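Local coordinates for ADP compounds hydrolase nudE (Escherichia coli, PDB 1VHZ), which hydrolyses ADP-ribose, NADH, Ap2A and Ap3A as a magnesium-dependent homodimeric enzyme of the Nudix family, at residues 53-58 with 77-82; 62-67 with 150-155; 111-116 with 175-180. All blocks are in the same frame, centred on the assembly; numbering follows the deposited sequence.

Interaction 1: 53-58 with 77-82; sequences MIVPIV and LGFSKG
In the mixed sheet of the Nudix fold, strand 51-58 takes on the short antiparallel strand that runs into the Nudix box at Gly82, and Met53, Ile54 and Val55 meet Phe79, Ser80 and Lys81. One backbone bond joins them, from Ile54 N to Ser80 O at 2.9 Å and nearly straight at 163°. Next to it Met53 and Lys81 form a non-hydrogen-bonded pair, where Met53 CB lies 3.9 Å from Lys81 CG. Past Ser80 the chains diverge, and the Phe79 side chain fills the angle between them. Its ring takes Val55 CG2 over the centre of one face in a CH-pi contact, 3.8 Å from the centroid and 12° off the normal. Met53 SD reaches the same ring obliquely, 5.2 Å from the centroid, a Met-aromatic contact. With an alanine at Phe79, Val55 CG2 would be likely to lose the ring face it packs on and the Met53 sulfur its aromatic neighbour. Ile54 CD1 packs against Ser80 OG, which is hydrogen-bonded to Glu101, probably a ligand of the divalent metal. Lys81 shares its amine with Asn171 of helix 169-184. With the chain bent at its last torsion (chi4 86°), Lys81 NZ also turns back to Phe79 O, 2.8 Å away, in the carbonyl plane and on a lone pair.

Interaction 2: 62-67 with 150-155; sequences LILIRE and VRWPLA
Leu62 and Leu64 pair with Trp152 and Val150 through four backbone hydrogen bonds, two to each antiparallel hydrogen-bonded pair. Leu62 N to Trp152 O, at 2.6 Å, is the shortest; Leu64 N to Val150 O follows at 2.7 Å and is almost straight (174°). Between these pairs lies the non-hydrogen-bonded pair of Ile63 and Arg151, whose side chains run side by side and point the same way. Ile63 CD1 sits over one face of the Arg151 guanidinium, displaced toward its rim. The other face of the strands carries Leu62, Leu64, Val150 and Trp152. There Leu64 CD2 crosses obliquely to press on Trp152 CB at 3.4 Å, while the indole continues to His156, whose carbonyl accepts from NE1. Val150 CG2 comes within 3.5 Å of Arg66 NE; the Arg66 chain, extended from CG to NE (chi2 -179°, chi3 178°), lies slantwise over the valine. At the other end Leu62 CD1 meets Leu154 CD2 at about a right angle. Leu77 of strand 74-78 backs Leu64, Arg66, Val150 and Trp152, and strand 51-58 sends Pro56 and Val58 against Ile63. Strand 61-69 thus runs between 51-58 and 149-153, with the Ile65 side chain touching Glu101 and Val102 of helix 90-102.

Interaction 3: 111-116 with 175-180; sequences FLKKLS and LFLVRE
Leu177 sets its CG anti to the carbonyl carbon (chi1 -71°) and continues with an extended chi2 of 160°, which carries CD1 from the helix to the strand and onto Lys113. The lysine, its CG anti to the backbone N and its chain bent at chi2 (80°), offers its aliphatic base: Lys113 CB and CG each lie 3.9 Å from Leu177 CD1, the two side chains crossing at about a right angle. Beyond that bend the amine is hydrogen-bonded to the carbonyl of Leu161 of the second subunit. Leu112 supplies the other half of the contact. Its CD2 comes to 3.8 Å from Val178 CG2, again with side chains nearly perpendicular, and stays 3.9 Å from Leu177 O. More loosely, Leu115 CD2 approaches Leu177 CD1 at 4.4 Å. The side chains meet through carbon atoms alone. Phe176 and Arg179 on this helix meet the second subunit, the phenylalanine ring near Phe176 of that subunit and the arginine in a salt bridge with Glu180 of that subunit. This is helix-on-sheet packing of the Nudix fold, in which helix 169-184 packs on strand 104-116 and both meet the dimer partner.

How the interactions relate
Following the chain from the N terminus, strand 51-58 turns into its neighbour 61-69, and 74-78 comes back along that strand before interaction 1 closes a short loop without helix onto 51-58. Interaction 2 starts inside that loop, at 62-67, and closes only at 150-155, so the two cross; they touch directly through Gly78 O to Ile65 N and Phe79 on Leu64. Interaction 3 opens after interaction 1 has closed but before interaction 2 does, so it crosses interaction 2 and stands in series with interaction 1. Its helix nevertheless reaches back, with Val178 packing on Val55. Together they tie strands 51-58, 61-69, 80-83, 149-153 and 104-116 into one unit with the C-terminal helix 169-184.

Interaction 1: 53-58 with 77-82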
ATOM      1  N   MET A  53     -11.770   2.092   4.263  1.00 12.36           N
ATOM      2  CA  MET A  53     -12.042   1.825   2.841  1.00 14.27           C
ATOM      3  C   MET A  53     -13.300   0.949   2.839  1.00 12.71           C
ATOM      4  O   MET A  53     -13.385   0.005   3.628  1.00 13.18           O
ATOM      5  CB  MET A  53     -10.875   1.189   2.110  1.00  9.55           C
ATOM      6  CG  MET A  53     -11.269   0.244   0.970  1.00 29.22           C
ATOM      7  SD  MET A  53      -9.846  -0.435   0.057  1.00 24.00           S
ATOM      8  CE  MET A  53      -8.642  -0.431   1.381  1.00 20.77           C
ATOM      9  N   ILE A  54     -14.279   1.311   2.032  1.00 11.39           N
ATOM     10  CA  ILE A  54     -15.534   0.574   2.006  1.00 14.70           C
ATOM     11  C   ILE A  54     -15.780  -0.139   0.689  1.00 15.33           C
ATOM     12  O   ILE A  54     -15.616   0.412  -0.393  1.00 15.93           O
ATOM     13  CB  ILE A  54     -16.746   1.506   2.252  1.00 14.23           C
ATOM     14  CG1 ILE A  54     -16.487   2.415   3.442  1.00 11.58           C
ATOM     15  CG2 ILE A  54     -18.014   0.689   2.473  1.00 17.04           C
ATOM     16  CD1 ILE A  54     -15.792   3.708   3.087  1.00  9.81           C
ATOM     17  N   VAL A  55     -16.169  -1.389   0.815  1.00 12.39           N
ATOM     18  CA  VAL A  55     -16.476  -2.256  -0.295  1.00 13.13           C
ATOM     19  C   VAL A  55     -17.965  -2.623  -0.251  1.00 16.32           C
ATOM     20  O   VAL A  55     -18.363  -3.591   0.392  1.00 13.66           O
ATOM     21  CB  VAL A  55     -15.609  -3.531  -0.243  1.00 16.67           C
ATOM     22  CG1 VAL A  55     -15.926  -4.441  -1.414  1.00  7.50           C
ATOM     23  CG2 VAL A  55     -14.110  -3.170  -0.263  1.00 10.51           C
ATOM     24  N   PRO A  56     -18.776  -1.860  -0.965  1.00 16.21           N
ATOM     25  CA  PRO A  56     -20.202  -2.071  -1.052  1.00 19.58           C
ATOM     26  C   PRO A  56     -20.569  -3.147  -2.061  1.00 18.75           C
ATOM     27  O   PRO A  56     -20.018  -3.225  -3.162  1.00 20.38           O
ATOM     28  CB  PRO A  56     -20.775  -0.734  -1.482  1.00 16.34           C
ATOM     29  CG  PRO A  56     -19.626   0.196  -1.635  1.00 16.13           C
ATOM     30  CD  PRO A  56     -18.389  -0.653  -1.750  1.00 17.07           C
ATOM     31  N   ILE A  57     -21.455  -4.036  -1.645  1.00 20.91           N
ATOM     32  CA  ILE A  57     -21.966  -5.116  -2.482  1.00 22.73           C
ATOM     33  C   ILE A  57     -23.491  -4.983  -2.557  1.00 27.78           C
ATOM     34  O   ILE A  57     -24.111  -4.874  -1.485  1.00 28.27           O
ATOM     35  CB  ILE A  57     -21.647  -6.503  -1.884  1.00 23.14           C
ATOM     36  CG1 ILE A  57     -20.143  -6.695  -1.756  1.00 20.41           C
ATOM     37  CG2 ILE A  57     -22.296  -7.607  -2.719  1.00 17.12           C
ATOM     38  CD1 ILE A  57     -19.656  -7.923  -1.055  1.00 16.64           C
ATOM     39  N   VAL A  58     -24.055  -4.873  -3.741  1.00 27.90           N
ATOM     40  CA  VAL A  58     -25.497  -4.787  -3.940  1.00 25.49           C
ATOM     41  C   VAL A  58     -25.873  -5.604  -5.180  1.00 28.33           C
ATOM     42  O   VAL A  58     -25.155  -5.590  -6.174  1.00 24.79           O
ATOM     43  CB  VAL A  58     -26.044  -3.368  -4.023  1.00 27.82           C
ATOM     44  CG1 VAL A  58     -25.204  -2.482  -4.917  1.00 27.43           C
ATOM     45  CG2 VAL A  58     -27.502  -3.346  -4.533  1.00 21.86           C
ATOM     46  N   LEU A  77      -9.763   3.824 -10.458  1.00 17.61           N
ATOM     47  CA  LEU A  77     -10.978   3.038 -10.392  1.00 17.49           C
ATOM     48  C   LEU A  77     -10.803   2.210  -9.097  1.00 21.77           C
ATOM     49  O   LEU A  77      -9.742   1.569  -8.964  1.00 24.22           O
ATOM     50  CB  LEU A  77     -11.143   2.064 -11.547  1.00 12.00           C
ATOM     51  CG  LEU A  77     -12.280   1.035 -11.390  1.00 21.25           C
ATOM     52  CD1 LEU A  77     -13.634   1.729 -11.307  1.00 11.90           C
ATOM     53  CD2 LEU A  77     -12.279   0.032 -12.542  1.00 14.65           C
ATOM     54  N   GLY A  78     -11.718   2.308  -8.152  1.00 19.59           N
ATOM     55  CA  GLY A  78     -11.503   1.537  -6.929  1.00 19.63           C
ATOM     56  C   GLY A  78     -12.585   1.722  -5.885  1.00 16.25           C
ATOM     57  O   GLY A  78     -13.695   2.141  -6.171  1.00 16.99           O
ATOM     58  N   PHE A  79     -12.232   1.358  -4.662  1.00 15.23           N
ATOM     59  CA  PHE A  79     -13.138   1.427  -3.536  1.00 15.02           C
ATOM     60  C   PHE A  79     -13.080   2.787  -2.849  1.00 14.92           C
ATOM     61  O   PHE A  79     -12.049   3.449  -2.797  1.00 15.77           O
ATOM     62  CB  PHE A  79     -12.829   0.306  -2.537  1.00  6.54           C
ATOM     63  CG  PHE A  79     -12.853  -1.058  -3.182  1.00 16.83           C
ATOM     64  CD1 PHE A  79     -11.708  -1.829  -3.256  1.00 14.63           C
ATOM     65  CD2 PHE A  79     -14.031  -1.549  -3.740  1.00 12.69           C
ATOM     66  CE1 PHE A  79     -11.739  -3.086  -3.849  1.00 21.21           C
ATOM     67  CE2 PHE A  79     -14.065  -2.793  -4.336  1.00 12.72           C
ATOM     68  CZ  PHE A  79     -12.919  -3.572  -4.391  1.00 15.25           C
ATOM     69  N   SER A  80     -14.234   3.189  -2.369  1.00 13.49           N
ATOM     70  CA  SER A  80     -14.404   4.457  -1.645  1.00 15.12           C
ATOM     71  C   SER A  80     -13.549   4.432  -0.401  1.00 14.49           C
ATOM     72  O   SER A  80     -13.409   3.414   0.297  1.00 15.68           O
ATOM     73  CB  SER A  80     -15.923   4.606  -1.420  1.00 17.72           C
ATOM     74  OG  SER A  80     -16.180   5.247  -0.192  1.00 42.59           O
ATOM     75  N   LYS A  81     -12.835   5.501  -0.111  1.00 13.12           N
ATOM     76  CA  LYS A  81     -11.922   5.620   1.004  1.00 14.18           C
ATOM     77  C   LYS A  81     -12.068   6.982   1.678  1.00 18.07           C
ATOM     78  O   LYS A  81     -12.331   7.977   0.992  1.00 16.59           O
ATOM     79  CB  LYS A  81     -10.454   5.582   0.460  1.00 20.96           C
ATOM     80  CG  LYS A  81     -10.049   4.275  -0.160  1.00 30.76           C
ATOM     81  CD  LYS A  81      -8.768   4.274  -0.956  1.00 27.50           C
ATOM     82  CE  LYS A  81      -8.625   3.015  -1.808  1.00 33.44           C
ATOM     83  NZ  LYS A  81      -9.284   3.088  -3.156  1.00 13.36           N
ATOM     84  N   GLY A  82     -11.780   7.036   2.965  1.00 19.50           N
ATOM     85  CA  GLY A  82     -11.839   8.293   3.709  1.00 18.20           C
ATOM     86  C   GLY A  82     -11.162   8.118   5.069  1.00 20.01           C
ATOM     87  O   GLY A  82     -10.617   7.072   5.405  1.00 22.00           O
TER
HETATM   88  O   HOH W   1     -16.508   1.979  -3.375  1.00 20.18           O

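Interaction 2: 62-67 with 150-155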
ATOM      1  N   LEU A  62     -20.146  -5.332  -7.075  1.00 18.45           N
ATOM      2  CA  LEU A  62     -19.323  -4.463  -6.247  1.00 19.27           C
ATOM      3  C   LEU A  62     -19.697  -3.037  -6.714  1.00 17.74           C
ATOM      4  O   LEU A  62     -20.101  -2.917  -7.883  1.00 18.89           O
ATOM      5  CB  LEU A  62     -17.861  -4.655  -6.622  1.00 20.22           C
ATOM      6  CG  LEU A  62     -16.898  -5.399  -5.737  1.00 24.72           C
ATOM      7  CD1 LEU A  62     -17.558  -6.295  -4.722  1.00 21.62           C
ATOM      8  CD2 LEU A  62     -15.889  -6.171  -6.580  1.00 17.02           C
ATOM      9  N   ILE A  63     -19.608  -2.051  -5.872  1.00 15.98           N
ATOM     10  CA  ILE A  63     -19.852  -0.676  -6.282  1.00 18.58           C
ATOM     11  C   ILE A  63     -18.468   0.021  -6.221  1.00 17.10           C
ATOM     12  O   ILE A  63     -17.943   0.156  -5.119  1.00 16.05           O
ATOM     13  CB  ILE A  63     -20.794   0.162  -5.414  1.00 19.43           C
ATOM     14  CG1 ILE A  63     -22.184  -0.453  -5.271  1.00 30.69           C
ATOM     15  CG2 ILE A  63     -20.900   1.562  -6.035  1.00 11.70           C
ATOM     16  CD1 ILE A  63     -22.893  -0.713  -6.581  1.00 43.05           C
ATOM     17  N   LEU A  64     -17.912   0.370  -7.361  1.00 17.04           N
ATOM     18  CA  LEU A  64     -16.600   1.023  -7.390  1.00 15.46           C
ATOM     19  C   LEU A  64     -16.820   2.495  -7.730  1.00 12.36           C
ATOM     20  O   LEU A  64     -17.902   2.809  -8.219  1.00 12.91           O
ATOM     21  CB  LEU A  64     -15.739   0.468  -8.522  1.00 22.38           C
ATOM     22  CG  LEU A  64     -15.283  -0.984  -8.532  1.00 30.56           C
ATOM     23  CD1 LEU A  64     -14.405  -1.295  -7.336  1.00 31.71           C
ATOM     24  CD2 LEU A  64     -16.437  -1.960  -8.606  1.00 39.07           C
ATOM     25  N   ILE A  65     -15.806   3.331  -7.519  1.00  9.15           N
ATOM     26  CA  ILE A  65     -15.908   4.724  -7.881  1.00 11.39           C
ATOM     27  C   ILE A  65     -14.672   5.166  -8.682  1.00 15.47           C
ATOM     28  O   ILE A  65     -13.628   4.532  -8.614  1.00 13.18           O
ATOM     29  CB  ILE A  65     -16.078   5.679  -6.689  1.00 20.58           C
ATOM     30  CG1 ILE A  65     -14.997   5.393  -5.639  1.00 21.76           C
ATOM     31  CG2 ILE A  65     -17.466   5.559  -6.067  1.00 11.63           C
ATOM     32  CD1 ILE A  65     -14.724   6.539  -4.711  1.00 24.11           C
ATOM     33  N   ARG A  66     -14.828   6.226  -9.471  1.00 14.17           N
ATOM     34  CA  ARG A  66     -13.745   6.804 -10.251  1.00 13.04           C
ATOM     35  C   ARG A  66     -13.382   8.110  -9.533  1.00 16.01           C
ATOM     36  O   ARG A  66     -14.268   8.882  -9.182  1.00 16.38           O
ATOM     37  CB  ARG A  66     -14.112   6.996 -11.713  1.00 14.94           C
ATOM     38  CG  ARG A  66     -14.425   5.679 -12.419  1.00 17.00           C
ATOM     39  CD  ARG A  66     -14.779   5.877 -13.892  1.00 22.73           C
ATOM     40  NE  ARG A  66     -15.010   4.581 -14.529  1.00 20.70           N
ATOM     41  CZ  ARG A  66     -14.112   3.689 -14.903  1.00 29.15           C
ATOM     42  NH1 ARG A  66     -14.517   2.536 -15.456  1.00 27.08           N
ATOM     43  NH2 ARG A  66     -12.799   3.902 -14.746  1.00 24.88           N
ATOM     44  N   GLU A  67     -12.104   8.313  -9.239  1.00 15.98           N
ATOM     45  CA  GLU A  67     -11.693   9.484  -8.469  1.00 15.73           C
ATOM     46  C   GLU A  67     -10.345  10.005  -8.914  1.00 17.10           C
ATOM     47  O   GLU A  67      -9.378   9.252  -9.108  1.00 12.40           O
ATOM     48  CB  GLU A  67     -11.631   9.044  -6.976  1.00 10.88           C
ATOM     49  CG  GLU A  67     -11.309  10.171  -6.017  1.00 20.61           C
ATOM     50  CD  GLU A  67     -11.712   9.868  -4.579  1.00 24.97           C
ATOM     51  OE1 GLU A  67     -12.014  10.813  -3.817  1.00 17.59           O
ATOM     52  OE2 GLU A  67     -11.742   8.682  -4.195  1.00 20.33           O
ATOM     53  N   VAL A 150     -19.281   2.624 -10.594  1.00 24.80           N
ATOM     54  CA  VAL A 150     -19.139   1.512 -11.530  1.00 21.74           C
ATOM     55  C   VAL A 150     -19.600   0.213 -10.853  1.00 21.36           C
ATOM     56  O   VAL A 150     -19.073  -0.158  -9.791  1.00 21.10           O
ATOM     57  CB  VAL A 150     -17.711   1.319 -12.044  1.00 24.73           C
ATOM     58  CG1 VAL A 150     -17.656   0.149 -13.044  1.00 16.81           C
ATOM     59  CG2 VAL A 150     -17.161   2.569 -12.715  1.00 19.32           C
ATOM     60  N   ARG A 151     -20.611  -0.424 -11.411  1.00 16.94           N
ATOM     61  CA  ARG A 151     -21.107  -1.694 -10.886  1.00 21.26           C
ATOM     62  C   ARG A 151     -20.278  -2.821 -11.518  1.00 22.19           C
ATOM     63  O   ARG A 151     -20.132  -2.861 -12.740  1.00 23.54           O
ATOM     64  CB  ARG A 151     -22.603  -1.856 -11.178  1.00 21.93           C
ATOM     65  CG  ARG A 151     -23.425  -1.134 -10.106  1.00 38.87           C
ATOM     66  CD  ARG A 151     -24.831  -0.811 -10.593  1.00 50.98           C
ATOM     67  NE  ARG A 151     -25.785  -0.921  -9.487  1.00 64.46           N
ATOM     68  CZ  ARG A 151     -25.829  -0.140  -8.417  1.00 64.44           C
ATOM     69  NH1 ARG A 151     -24.970   0.860  -8.256  1.00 70.22           N
ATOM     70  NH2 ARG A 151     -26.745  -0.370  -7.488  1.00 64.91           N
ATOM     71  N   TRP A 152     -19.670  -3.646 -10.691  1.00 18.65           N
ATOM     72  CA  TRP A 152     -18.802  -4.721 -11.143  1.00 20.43           C
ATOM     73  C   TRP A 152     -19.245  -6.050 -10.546  1.00 20.04           C
ATOM     74  O   TRP A 152     -19.285  -6.193  -9.325  1.00 17.91           O
ATOM     75  CB  TRP A 152     -17.360  -4.407 -10.703  1.00 13.25           C
ATOM     76  CG  TRP A 152     -16.343  -5.150 -11.515  1.00 15.31           C
ATOM     77  CD1 TRP A 152     -15.996  -6.474 -11.414  1.00 13.99           C
ATOM     78  CD2 TRP A 152     -15.523  -4.584 -12.544  1.00 12.61           C
ATOM     79  NE1 TRP A 152     -15.011  -6.772 -12.328  1.00 13.41           N
ATOM     80  CE2 TRP A 152     -14.701  -5.620 -13.029  1.00 18.38           C
ATOM     81  CE3 TRP A 152     -15.406  -3.301 -13.091  1.00 15.92           C
ATOM     82  CZ2 TRP A 152     -13.779  -5.408 -14.058  1.00 13.26           C
ATOM     83  CZ3 TRP A 152     -14.490  -3.078 -14.117  1.00 18.28           C
ATOM     84  CH2 TRP A 152     -13.693  -4.152 -14.585  1.00 17.90           C
ATOM     85  N   PRO A 153     -19.575  -7.002 -11.408  1.00 19.15           N
ATOM     86  CA  PRO A 153     -20.074  -8.281 -10.969  1.00 19.86           C
ATOM     87  C   PRO A 153     -19.079  -9.053 -10.126  1.00 19.62           C
ATOM     88  O   PRO A 153     -17.922  -9.207 -10.508  1.00 16.23           O
ATOM     89  CB  PRO A 153     -20.435  -9.027 -12.236  1.00 21.80           C
ATOM     90  CG  PRO A 153     -20.104  -8.167 -13.384  1.00 23.93           C
ATOM     91  CD  PRO A 153     -19.546  -6.868 -12.880  1.00 21.59           C
ATOM     92  N   LEU A 154     -19.572  -9.623  -9.026  1.00 18.56           N
ATOM     93  CA  LEU A 154     -18.747 -10.419  -8.130  1.00 19.02           C
ATOM     94  C   LEU A 154     -18.137 -11.608  -8.857  1.00 17.72           C
ATOM     95  O   LEU A 154     -16.978 -11.970  -8.639  1.00 15.20           O
ATOM     96  CB  LEU A 154     -19.608 -10.998  -6.979  1.00 20.73           C
ATOM     97  CG  LEU A 154     -20.056 -10.019  -5.897  1.00 20.42           C
ATOM     98  CD1 LEU A 154     -20.790 -10.768  -4.781  1.00 18.90           C
ATOM     99  CD2 LEU A 154     -18.874  -9.256  -5.333  1.00 14.88           C
ATOM    100  N   ALA A 155     -18.943 -12.219  -9.722  1.00 11.31           N
ATOM    101  CA  ALA A 155     -18.547 -13.372 -10.508  1.00 17.21           C
ATOM    102  C   ALA A 155     -17.335 -13.088 -11.380  1.00 14.77           C
ATOM    103  O   ALA A 155     -16.623 -14.028 -11.744  1.00 21.10           O
ATOM    104  CB  ALA A 155     -19.731 -13.879 -11.353  1.00 11.99           C
TER

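Interaction 3: 111-116 with 175-180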
ATOM      1  N   PHE A 111     -16.227  -5.409   9.437  1.00 14.49           N
ATOM      2  CA  PHE A 111     -14.813  -5.010   9.530  1.00 16.24           C
ATOM      3  C   PHE A 111     -13.971  -6.263   9.299  1.00 15.12           C
ATOM      4  O   PHE A 111     -13.965  -7.235  10.040  1.00 14.33           O
ATOM      5  CB  PHE A 111     -14.552  -4.294  10.838  1.00 12.15           C
ATOM      6  CG  PHE A 111     -13.107  -4.128  11.182  1.00 16.03           C
ATOM      7  CD1 PHE A 111     -12.620  -4.613  12.388  1.00 14.56           C
ATOM      8  CD2 PHE A 111     -12.228  -3.531  10.276  1.00  6.40           C
ATOM      9  CE1 PHE A 111     -11.276  -4.476  12.706  1.00 19.44           C
ATOM     10  CE2 PHE A 111     -10.882  -3.410  10.603  1.00 16.92           C
ATOM     11  CZ  PHE A 111     -10.407  -3.888  11.807  1.00 14.09           C
ATOM     12  N   LEU A 112     -13.282  -6.263   8.170  1.00 16.99           N
ATOM     13  CA  LEU A 112     -12.506  -7.402   7.709  1.00 15.35           C
ATOM     14  C   LEU A 112     -11.038  -7.405   8.001  1.00 13.88           C
ATOM     15  O   LEU A 112     -10.424  -8.451   8.209  1.00 14.50           O
ATOM     16  CB  LEU A 112     -12.670  -7.352   6.163  1.00 19.99           C
ATOM     17  CG  LEU A 112     -12.820  -8.639   5.392  1.00 32.81           C
ATOM     18  CD1 LEU A 112     -13.834  -9.568   6.035  1.00 31.29           C
ATOM     19  CD2 LEU A 112     -13.240  -8.324   3.945  1.00 28.06           C
ATOM     20  N   LYS A 113     -10.405  -6.223   7.942  1.00 13.09           N
ATOM     21  CA  LYS A 113      -8.960  -6.221   8.156  1.00 10.37           C
ATOM     22  C   LYS A 113      -8.458  -4.800   8.362  1.00 14.90           C
ATOM     23  O   LYS A 113      -9.047  -3.836   7.843  1.00 15.08           O
ATOM     24  CB  LYS A 113      -8.289  -6.784   6.879  1.00 13.40           C
ATOM     25  CG  LYS A 113      -6.882  -7.382   7.084  1.00 13.02           C
ATOM     26  CD  LYS A 113      -7.032  -8.784   7.640  1.00 13.83           C
ATOM     27  CE  LYS A 113      -5.803  -9.317   8.330  1.00 17.06           C
ATOM     28  NZ  LYS A 113      -6.054 -10.736   8.762  1.00 21.25           N
ATOM     29  N   LYS A 114      -7.327  -4.745   9.061  1.00 12.85           N
ATOM     30  CA  LYS A 114      -6.674  -3.450   9.285  1.00 17.60           C
ATOM     31  C   LYS A 114      -5.284  -3.541   8.669  1.00 14.96           C
ATOM     32  O   LYS A 114      -4.511  -4.455   8.961  1.00 15.72           O
ATOM     33  CB  LYS A 114      -6.623  -3.093  10.756  1.00 18.40           C
ATOM     34  CG  LYS A 114      -5.812  -1.834  11.052  1.00 23.26           C
ATOM     35  CD  LYS A 114      -5.618  -1.729  12.563  1.00 32.71           C
ATOM     36  CE  LYS A 114      -6.580  -0.757  13.183  1.00 29.13           C
ATOM     37  NZ  LYS A 114      -6.662  -0.905  14.662  1.00 31.95           N
ATOM     38  N   LEU A 115      -4.918  -2.577   7.834  1.00 17.76           N
ATOM     39  CA  LEU A 115      -3.604  -2.668   7.194  1.00 18.48           C
ATOM     40  C   LEU A 115      -2.763  -1.412   7.359  1.00 16.69           C
ATOM     41  O   LEU A 115      -3.299  -0.319   7.344  1.00 17.49           O
ATOM     42  CB  LEU A 115      -3.830  -2.853   5.690  1.00 16.90           C
ATOM     43  CG  LEU A 115      -3.753  -4.182   5.000  1.00 31.15           C
ATOM     44  CD1 LEU A 115      -4.017  -5.400   5.861  1.00 24.22           C
ATOM     45  CD2 LEU A 115      -4.689  -4.193   3.782  1.00 17.00           C
ATOM     46  N   SER A 116      -1.454  -1.621   7.418  1.00 14.40           N
ATOM     47  CA  SER A 116      -0.512  -0.499   7.441  1.00 18.36           C
ATOM     48  C   SER A 116      -0.049  -0.290   5.993  1.00 19.64           C
ATOM     49  O   SER A 116      -0.337  -1.163   5.144  1.00 19.59           O
ATOM     50  CB  SER A 116       0.696  -0.918   8.297  1.00 17.06           C
ATOM     51  OG  SER A 116       1.528  -1.755   7.510  1.00 24.17           O
ATOM     52  N   LEU A 175      -9.608  -6.352  -2.508  1.00 15.34           N
ATOM     53  CA  LEU A 175     -10.256  -7.236  -3.457  1.00 14.95           C
ATOM     54  C   LEU A 175     -10.093  -8.702  -3.062  1.00 15.65           C
ATOM     55  O   LEU A 175     -11.068  -9.426  -2.941  1.00 12.61           O
ATOM     56  CB  LEU A 175      -9.642  -7.008  -4.850  1.00 11.59           C
ATOM     57  CG  LEU A 175     -10.283  -7.821  -5.965  1.00 14.41           C
ATOM     58  CD1 LEU A 175     -11.695  -7.315  -6.251  1.00 12.48           C
ATOM     59  CD2 LEU A 175      -9.411  -7.826  -7.211  1.00  8.03           C
ATOM     60  N   PHE A 176      -8.861  -9.129  -2.810  1.00 15.77           N
ATOM     61  CA  PHE A 176      -8.557 -10.494  -2.403  1.00 15.45           C
ATOM     62  C   PHE A 176      -9.115 -10.813  -1.014  1.00 14.90           C
ATOM     63  O   PHE A 176      -9.539 -11.946  -0.787  1.00 15.79           O
ATOM     64  CB  PHE A 176      -7.031 -10.713  -2.404  1.00 12.99           C
ATOM     65  CG  PHE A 176      -6.409 -11.033  -3.735  1.00 17.10           C
ATOM     66  CD1 PHE A 176      -5.592 -10.125  -4.373  1.00 12.17           C
ATOM     67  CD2 PHE A 176      -6.623 -12.271  -4.341  1.00 12.04           C
ATOM     68  CE1 PHE A 176      -4.973 -10.430  -5.581  1.00 17.33           C
ATOM     69  CE2 PHE A 176      -6.026 -12.573  -5.556  1.00 18.59           C
ATOM     70  CZ  PHE A 176      -5.196 -11.655  -6.182  1.00 16.72           C
ATOM     71  N   LEU A 177      -9.122  -9.874  -0.075  1.00 12.95           N
ATOM     72  CA  LEU A 177      -9.656 -10.141   1.262  1.00 15.04           C
ATOM     73  C   LEU A 177     -11.168 -10.337   1.228  1.00 15.51           C
ATOM     74  O   LEU A 177     -11.703 -11.223   1.892  1.00 14.57           O
ATOM     75  CB  LEU A 177      -9.265  -9.038   2.254  1.00  8.18           C
ATOM     76  CG  LEU A 177      -7.769  -9.038   2.640  1.00 20.93           C
ATOM     77  CD1 LEU A 177      -7.366  -7.684   3.197  1.00 12.30           C
ATOM     78  CD2 LEU A 177      -7.438 -10.166   3.607  1.00  8.54           C
ATOM     79  N   VAL A 178     -11.871  -9.554   0.414  1.00 16.00           N
ATOM     80  CA  VAL A 178     -13.323  -9.688   0.292  1.00 15.87           C
ATOM     81  C   VAL A 178     -13.694 -10.998  -0.379  1.00 16.73           C
ATOM     82  O   VAL A 178     -14.629 -11.716  -0.010  1.00 15.99           O
ATOM     83  CB  VAL A 178     -13.881  -8.474  -0.472  1.00 18.08           C
ATOM     84  CG1 VAL A 178     -15.349  -8.711  -0.828  1.00 18.22           C
ATOM     85  CG2 VAL A 178     -13.730  -7.212   0.386  1.00 13.00           C
ATOM     86  N   ARG A 179     -12.933 -11.364  -1.410  1.00 16.10           N
ATOM     87  CA  ARG A 179     -13.171 -12.636  -2.104  1.00 17.75           C
ATOM     88  C   ARG A 179     -12.984 -13.803  -1.134  1.00 18.86           C
ATOM     89  O   ARG A 179     -13.768 -14.749  -1.178  1.00 18.01           O
ATOM     90  CB  ARG A 179     -12.191 -12.760  -3.256  1.00 17.64           C
ATOM     91  CG  ARG A 179     -12.405 -14.032  -4.127  1.00 22.05           C
ATOM     92  CD  ARG A 179     -11.028 -14.335  -4.651  1.00 29.14           C
ATOM     93  NE  ARG A 179     -10.840 -15.049  -5.875  1.00 30.21           N
ATOM     94  CZ  ARG A 179      -9.616 -15.564  -6.133  1.00 29.70           C
ATOM     95  NH1 ARG A 179      -9.400 -16.225  -7.251  1.00 27.84           N
ATOM     96  NH2 ARG A 179      -8.641 -15.388  -5.237  1.00 23.80           N
ATOM     97  N   GLU A 180     -11.950 -13.753  -0.280  1.00 17.52           N
ATOM     98  CA  GLU A 180     -11.748 -14.821   0.693  1.00 22.77           C
ATOM     99  C   GLU A 180     -12.970 -14.894   1.629  1.00 23.12           C
ATOM    100  O   GLU A 180     -13.502 -15.961   1.879  1.00 22.84           O
ATOM    101  CB  GLU A 180     -10.544 -14.603   1.592  1.00 25.99           C
ATOM    102  CG  GLU A 180      -9.233 -15.192   1.293  1.00 30.05           C
ATOM    103  CD  GLU A 180      -9.156 -16.430   0.447  1.00 29.05           C
ATOM    104  OE1 GLU A 180      -9.173 -17.546   0.995  1.00 38.86           O
ATOM    105  OE2 GLU A 180      -9.059 -16.291  -0.795  1.00 37.36           O
TER